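Local coordinates for TonB-dependent siderophore receptor (Pseudomonas aeruginosa 39016, PDB 5NEC), which probably imports iron-loaded siderophores, and siderophore-drug conjugates, across the outer membrane of Pseudomonas aeruginosa, drawing on energy delivered by TonB, at residues Gly92-Pro95 against Phe100-Gln103; Thr272-Gln277 against Asp413-Ser418. All coordinates share one frame; numbering follows the deposited sequence.

Contact 1 of 2, residues Gly92-Pro95 against Phe100-Gln103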
ATOM      1  N   GLY A  92       3.466  -7.738   6.614  1.00 88.94           N
ATOM      2  CA  GLY A  92       3.871  -6.324   6.709  1.00 89.77           C
ATOM      3  C   GLY A  92       3.187  -5.404   5.697  1.00 89.47           C
ATOM      4  O   GLY A  92       3.472  -5.482   4.500  1.00 85.38           O
ATOM      5  N   ASP A  93       2.283  -4.531   6.182  1.00 87.86           N
ATOM      6  CA  ASP A  93       1.406  -3.675   5.329  1.00 83.88           C
ATOM      7  C   ASP A  93       1.862  -2.223   5.309  1.00 76.84           C
ATOM      8  O   ASP A  93       1.077  -1.312   5.011  1.00 69.55           O
ATOM      9  CB  ASP A  93      -0.058  -3.728   5.795  1.00 87.88           C
ATOM     10  CG  ASP A  93      -0.569  -5.144   5.968  1.00 94.56           C
ATOM     11  OD1 ASP A  93      -0.549  -5.941   4.989  1.00 97.57           O
ATOM     12  OD2 ASP A  93      -1.048  -5.481   7.082  1.00 95.98           O
ATOM     13  N   ARG A  94       3.158  -2.022   5.573  1.00 72.37           N
ATOM     14  CA  ARG A  94       3.766  -0.716   5.702  1.00 69.34           C
ATOM     15  C   ARG A  94       4.597  -0.427   4.445  1.00 59.95           C
ATOM     16  O   ARG A  94       5.660  -1.001   4.288  1.00 55.99           O
ATOM     17  CB  ARG A  94       4.651  -0.739   6.938  1.00 74.71           C
ATOM     18  CG  ARG A  94       5.546   0.483   7.121  1.00 82.53           C
ATOM     19  CD  ARG A  94       6.656   0.189   8.120  1.00 87.88           C
ATOM     20  NE  ARG A  94       6.143  -0.260   9.418  1.00 92.26           N
ATOM     21  CZ  ARG A  94       6.393   0.275  10.611  1.00 98.14           C
ATOM     22  NH1 ARG A  94       7.133   1.378  10.761  1.00101.14           N
ATOM     23  NH2 ARG A  94       5.822  -0.278  11.683  1.00 98.85           N
ATOM     24  N   PRO A  95       4.121   0.455   3.552  1.00 53.51           N
ATOM     25  CA  PRO A  95       4.928   0.777   2.369  1.00 53.67           C
ATOM     26  C   PRO A  95       6.126   1.704   2.637  1.00 50.68           C
ATOM     27  O   PRO A  95       6.050   2.577   3.492  1.00 50.34           O
ATOM     28  CB  PRO A  95       3.931   1.462   1.433  1.00 54.30           C
ATOM     29  CG  PRO A  95       2.886   1.993   2.321  1.00 53.28           C
ATOM     30  CD  PRO A  95       2.792   1.069   3.495  1.00 52.46           C
ATOM     31  N   PHE A 100      11.785   5.594   2.363  1.00 64.24           N
ATOM     32  CA  PHE A 100      11.233   6.211   3.567  1.00 65.71           C
ATOM     33  C   PHE A 100       9.860   5.629   3.914  1.00 65.45           C
ATOM     34  O   PHE A 100       9.032   5.363   3.046  1.00 64.25           O
ATOM     35  CB  PHE A 100      11.170   7.729   3.414  1.00 65.88           C
ATOM     36  CG  PHE A 100      12.532   8.403   3.366  1.00 67.59           C
ATOM     37  CD1 PHE A 100      13.386   8.363   4.469  1.00 67.05           C
ATOM     38  CD2 PHE A 100      12.955   9.108   2.223  1.00 68.49           C
ATOM     39  CE1 PHE A 100      14.634   8.989   4.432  1.00 67.77           C
ATOM     40  CE2 PHE A 100      14.194   9.737   2.184  1.00 68.06           C
ATOM     41  CZ  PHE A 100      15.037   9.671   3.289  1.00 68.25           C
ATOM     42  N   ASP A 101       9.650   5.451   5.212  1.00 67.87           N
ATOM     43  CA  ASP A 101       8.476   4.806   5.778  1.00 68.58           C
ATOM     44  C   ASP A 101       7.225   5.650   5.526  1.00 68.73           C
ATOM     45  O   ASP A 101       7.224   6.837   5.841  1.00 70.40           O
ATOM     46  CB  ASP A 101       8.712   4.646   7.283  1.00 69.58           C
ATOM     47  CG  ASP A 101       7.651   3.817   7.971  1.00 72.31           C
ATOM     48  OD1 ASP A 101       6.496   3.692   7.478  1.00 74.51           O
ATOM     49  OD2 ASP A 101       7.991   3.276   9.050  1.00 76.63           O
ATOM     50  N   ALA A 102       6.167   5.028   4.995  1.00 68.13           N
ATOM     51  CA  ALA A 102       4.933   5.727   4.631  1.00 69.47           C
ATOM     52  C   ALA A 102       3.650   5.076   5.162  1.00 73.71           C
ATOM     53  O   ALA A 102       2.584   5.212   4.524  1.00 69.97           O
ATOM     54  CB  ALA A 102       4.853   5.859   3.122  1.00 68.51           C
ATOM     55  N   GLN A 103       3.728   4.403   6.323  1.00 78.78           N
ATOM     56  CA  GLN A 103       2.545   3.738   6.927  1.00 83.11           C
ATOM     57  C   GLN A 103       1.405   4.710   7.190  1.00 82.58           C
ATOM     58  O   GLN A 103       0.246   4.420   6.886  1.00 84.70           O
ATOM     59  CB  GLN A 103       2.891   3.014   8.239  1.00 87.04           C
ATOM     60  CG  GLN A 103       3.353   3.886   9.406  1.00 89.69           C
ATOM     61  CD  GLN A 103       3.742   3.071  10.631  1.00 95.29           C
ATOM     62  OE1 GLN A 103       3.641   1.833  10.642  1.00 96.58           O
ATOM     63  NE2 GLN A 103       4.209   3.762  11.675  1.00 99.54           N
TER
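Arg94 reaches across a small antiparallel beta hairpin of the plug domain, strands 94-97 and 100-101, to the side chains of Asp101 and Gln103. Its CG lies anti to the backbone N (chi1 171°), and this carries the chain alongside that of Gln103, both pointing the same way. From CB the chain runs to CG, which already sits 3.4 Å from Asp101 OD1 and near Gln103 CB. CD passes close to both carboxylate oxygens before the chain bends at chi3 and lays the guanidinium across the end of Gln103. Neither NE nor NH2 is angled to bond Gln103 OE1, although Arg94 NH2 is 3.2 Å from Gln103 OE1; that oxygen stands 3.1 Å above the guanidinium plane, over its centre. At the tip, Arg94 NH1 gives a salt bridge of 2.7 Å to Asp101 OD2. The oxygen lies close to the guanidinium plane and accepts through its syn lone pair, though the two planar groups are 49° apart.

Asp101 is held from its own side as well: OD1 takes Gln103 N in an Asx turn at 3.1 Å, which steadies the carboxylate facing the arginine. Beyond the hairpin, the ring of Phe100 makes a cation-pi contact with Lys561 of the barrel. Between the backbones, Ala102 N donates to Pro95 O. Near this bond Pro95 CG and Ala102 CB meet loosely, 4.4 Å apart.

Contact 2 of 2, residues Thr272-Gln277 against Asp413-Ser418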
ATOM      1  N   THR A 272      -1.054 -24.506  13.201  1.00 42.91           N
ATOM      2  CA  THR A 272      -2.466 -24.431  12.810  1.00 43.90           C
ATOM      3  C   THR A 272      -3.420 -24.465  13.999  1.00 42.11           C
ATOM      4  O   THR A 272      -4.480 -23.874  13.933  1.00 43.74           O
ATOM      5  CB  THR A 272      -2.853 -25.542  11.813  1.00 43.53           C
ATOM      6  OG1 THR A 272      -2.432 -26.816  12.315  1.00 45.73           O
ATOM      7  CG2 THR A 272      -2.190 -25.287  10.495  1.00 43.49           C
ATOM      8  N   GLY A 273      -3.035 -25.135  15.082  1.00 42.01           N
ATOM      9  CA  GLY A 273      -3.835 -25.154  16.308  1.00 40.04           C
ATOM     10  C   GLY A 273      -3.784 -23.889  17.149  1.00 41.03           C
ATOM     11  O   GLY A 273      -4.586 -23.749  18.059  1.00 44.62           O
ATOM     12  N   ARG A 274      -2.826 -22.994  16.897  1.00 39.69           N
ATOM     13  CA  ARG A 274      -2.610 -21.829  17.742  1.00 39.43           C
ATOM     14  C   ARG A 274      -2.761 -20.501  17.029  1.00 38.99           C
ATOM     15  O   ARG A 274      -3.353 -19.574  17.577  1.00 40.13           O
ATOM     16  CB  ARG A 274      -1.221 -21.887  18.386  1.00 40.61           C
ATOM     17  CG  ARG A 274      -0.857 -20.640  19.178  1.00 41.74           C
ATOM     18  CD  ARG A 274       0.504 -20.716  19.840  1.00 43.16           C
ATOM     19  NE  ARG A 274       1.593 -20.406  18.925  1.00 44.48           N
ATOM     20  CZ  ARG A 274       2.883 -20.418  19.270  1.00 45.77           C
ATOM     21  NH1 ARG A 274       3.259 -20.740  20.510  1.00 45.61           N
ATOM     22  NH2 ARG A 274       3.816 -20.132  18.362  1.00 46.46           N
ATOM     23  N   ASP A 275      -2.175 -20.372  15.846  1.00 38.42           N
ATOM     24  CA  ASP A 275      -1.973 -19.054  15.243  1.00 40.10           C
ATOM     25  C   ASP A 275      -3.217 -18.563  14.515  1.00 40.05           C
ATOM     26  O   ASP A 275      -3.920 -19.350  13.918  1.00 41.02           O
ATOM     27  CB  ASP A 275      -0.753 -19.064  14.303  1.00 40.02           C
ATOM     28  CG  ASP A 275       0.564 -19.440  15.032  1.00 39.48           C
ATOM     29  OD1 ASP A 275       0.634 -19.346  16.281  1.00 38.54           O
ATOM     30  OD2 ASP A 275       1.525 -19.843  14.336  1.00 38.71           O
ATOM     31  N   PHE A 276      -3.480 -17.262  14.584  1.00 38.33           N
ATOM     32  CA  PHE A 276      -4.664 -16.675  13.967  1.00 37.80           C
ATOM     33  C   PHE A 276      -4.410 -15.212  13.631  1.00 37.87           C
ATOM     34  O   PHE A 276      -3.569 -14.562  14.242  1.00 38.11           O
ATOM     35  CB  PHE A 276      -5.916 -16.828  14.875  1.00 37.72           C
ATOM     36  CG  PHE A 276      -5.766 -16.228  16.262  1.00 38.12           C
ATOM     37  CD1 PHE A 276      -5.965 -14.874  16.477  1.00 37.97           C
ATOM     38  CD2 PHE A 276      -5.419 -17.027  17.351  1.00 38.41           C
ATOM     39  CE1 PHE A 276      -5.814 -14.322  17.735  1.00 38.62           C
ATOM     40  CE2 PHE A 276      -5.274 -16.483  18.613  1.00 38.11           C
ATOM     41  CZ  PHE A 276      -5.468 -15.123  18.806  1.00 38.75           C
ATOM     42  N   GLN A 277      -5.147 -14.700  12.660  1.00 38.86           N
ATOM     43  CA  GLN A 277      -5.039 -13.309  12.261  1.00 41.12           C
ATOM     44  C   GLN A 277      -6.431 -12.835  11.856  1.00 40.51           C
ATOM     45  O   GLN A 277      -6.926 -13.184  10.805  1.00 38.49           O
ATOM     46  CB  GLN A 277      -4.025 -13.203  11.136  1.00 43.69           C
ATOM     47  CG  GLN A 277      -3.678 -11.815  10.680  1.00 46.14           C
ATOM     48  CD  GLN A 277      -2.953 -11.828   9.358  1.00 49.78           C
ATOM     49  OE1 GLN A 277      -1.974 -12.535   9.174  1.00 54.68           O
ATOM     50  NE2 GLN A 277      -3.505 -11.123   8.393  1.00 54.91           N
ATOM     51  N   ASP A 413       1.347 -29.994  15.081  1.00 42.64           N
ATOM     52  CA  ASP A 413       1.740 -30.309  16.445  1.00 41.21           C
ATOM     53  C   ASP A 413       0.695 -29.764  17.412  1.00 43.29           C
ATOM     54  O   ASP A 413       0.324 -28.580  17.316  1.00 41.38           O
ATOM     55  CB  ASP A 413       3.082 -29.657  16.793  1.00 42.14           C
ATOM     56  CG  ASP A 413       4.286 -30.413  16.232  1.00 42.83           C
ATOM     57  OD1 ASP A 413       4.167 -31.613  15.903  1.00 44.68           O
ATOM     58  OD2 ASP A 413       5.371 -29.787  16.122  1.00 42.14           O
ATOM     59  N   PRO A 414       0.230 -30.603  18.368  1.00 44.98           N
ATOM     60  CA  PRO A 414      -0.787 -30.203  19.361  1.00 43.81           C
ATOM     61  C   PRO A 414      -0.179 -29.406  20.515  1.00 44.92           C
ATOM     62  O   PRO A 414      -0.207 -29.835  21.692  1.00 46.34           O
ATOM     63  CB  PRO A 414      -1.335 -31.548  19.841  1.00 43.40           C
ATOM     64  CG  PRO A 414      -0.154 -32.458  19.771  1.00 43.25           C
ATOM     65  CD  PRO A 414       0.664 -31.998  18.593  1.00 43.40           C
ATOM     66  N   TRP A 415       0.388 -28.254  20.171  1.00 43.86           N
ATOM     67  CA  TRP A 415       0.855 -27.283  21.165  1.00 44.06           C
ATOM     68  C   TRP A 415      -0.300 -26.962  22.139  1.00 46.40           C
ATOM     69  O   TRP A 415      -1.452 -26.921  21.743  1.00 45.16           O
ATOM     70  CB  TRP A 415       1.351 -26.028  20.431  1.00 41.28           C
ATOM     71  CG  TRP A 415       1.859 -24.959  21.308  1.00 40.08           C
ATOM     72  CD1 TRP A 415       3.143 -24.743  21.682  1.00 39.36           C
ATOM     73  CD2 TRP A 415       1.087 -23.926  21.915  1.00 39.85           C
ATOM     74  NE1 TRP A 415       3.222 -23.655  22.509  1.00 40.45           N
ATOM     75  CE2 TRP A 415       1.968 -23.129  22.658  1.00 39.90           C
ATOM     76  CE3 TRP A 415      -0.272 -23.605  21.908  1.00 40.17           C
ATOM     77  CZ2 TRP A 415       1.538 -22.028  23.386  1.00 41.99           C
ATOM     78  CZ3 TRP A 415      -0.699 -22.524  22.628  1.00 41.07           C
ATOM     79  CH2 TRP A 415       0.198 -21.742  23.364  1.00 41.25           C
ATOM     80  N   ASN A 416      -0.009 -26.749  23.410  1.00 50.87           N
ATOM     81  CA  ASN A 416      -1.083 -26.471  24.366  1.00 52.29           C
ATOM     82  C   ASN A 416      -0.630 -25.684  25.589  1.00 50.59           C
ATOM     83  O   ASN A 416      -1.015 -26.005  26.703  1.00 52.69           O
ATOM     84  CB  ASN A 416      -1.751 -27.786  24.792  1.00 55.51           C
ATOM     85  CG  ASN A 416      -3.074 -27.569  25.521  1.00 58.71           C
ATOM     86  OD1 ASN A 416      -3.720 -26.515  25.411  1.00 60.16           O
ATOM     87  ND2 ASN A 416      -3.487 -28.576  26.278  1.00 61.87           N
ATOM     88  N   GLY A 417       0.172 -24.653  25.377  1.00 49.53           N
ATOM     89  CA  GLY A 417       0.543 -23.717  26.435  1.00 50.21           C
ATOM     90  C   GLY A 417      -0.605 -22.762  26.753  1.00 51.70           C
ATOM     91  O   GLY A 417      -1.555 -22.623  25.967  1.00 49.92           O
ATOM     92  N   SER A 418      -0.514 -22.087  27.895  1.00 51.93           N
ATOM     93  CA  SER A 418      -1.536 -21.109  28.265  1.00 54.82           C
ATOM     94  C   SER A 418      -1.464 -19.876  27.358  1.00 55.06           C
ATOM     95  O   SER A 418      -0.376 -19.432  26.997  1.00 55.65           O
ATOM     96  CB  SER A 418      -1.394 -20.696  29.731  1.00 56.22           C
ATOM     97  OG  SER A 418      -0.074 -20.269  29.993  1.00 57.95           O
TER
HETATM   98  O   HOH W   1      -0.984 -27.148  15.514  1.00 39.49           O
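Arg274 lies over one face of the Trp415 indole, its aliphatic chain on the six-membered ring and its guanidinium toward the five-membered one. CG stands anti to the backbone N in both residues, and each CB is directed at the opposite segment. The arginine chain starts near the benzo edge, with CB and CG above CE3 and CZ3, and CD then settles 3.5 Å from the six-membered centroid, only 10° off the ring normal, in a CH-pi contact. A bend at chi3 (81°) carries the head onward, leaving CZ 4.6 Å from the five-membered centroid in a cation-pi interaction. The guanidinium does not lie flat on the indole: the two planes are 70° apart, and NH1 leads, 3.5 Å from Trp415 CE2. On the opposite face of the ring, Gly417 N sits toward the rim, so the indole is held between the arginine and its own loop.

The other side of the arginine head is fixed by Asp275, whose OD1 receives NE in a salt bridge of 3.0 Å lying near the guanidinium plane, while NH2 hydrogen-bonds Thr314 OG1. This pairing probably offsets much of the arginine's charge. A water bridges the backbones, accepting from Gly273 N and donating to Asp413 O at 2.6 Å.

Trp415 NE1 hydrogen-bonds Asn402 OD1, and Asp413 forms a salt bridge with Arg330. The contact thus joins the loop entering barrel strand 276-291 to the loop between strands 403-405 and 419-421, with Arg274 also packed on Leu312 of the adjoining strand 296-316.

Overall arrangement
From the N terminus the chain first builds the plug, where contact 1 closes a tight hairpin turn with four residues between its segments. It then enters the barrel, and contact 2 opens only after contact 1 is complete, so the two are in series and neither nest nor cross. Contact 2 spans far more chain: 135 residues, largely strand, separate 272-277 from 413-418. The centres of contact 1 and contact 2 are 29 Å apart, and the two do not touch. Contact 1 is local to the plug near the middle of the molecule, whereas contact 2 joins loops of the barrel that are separated by several strands, at one end of the barrel and about 30 Å from the centre of the chain (centre to centre).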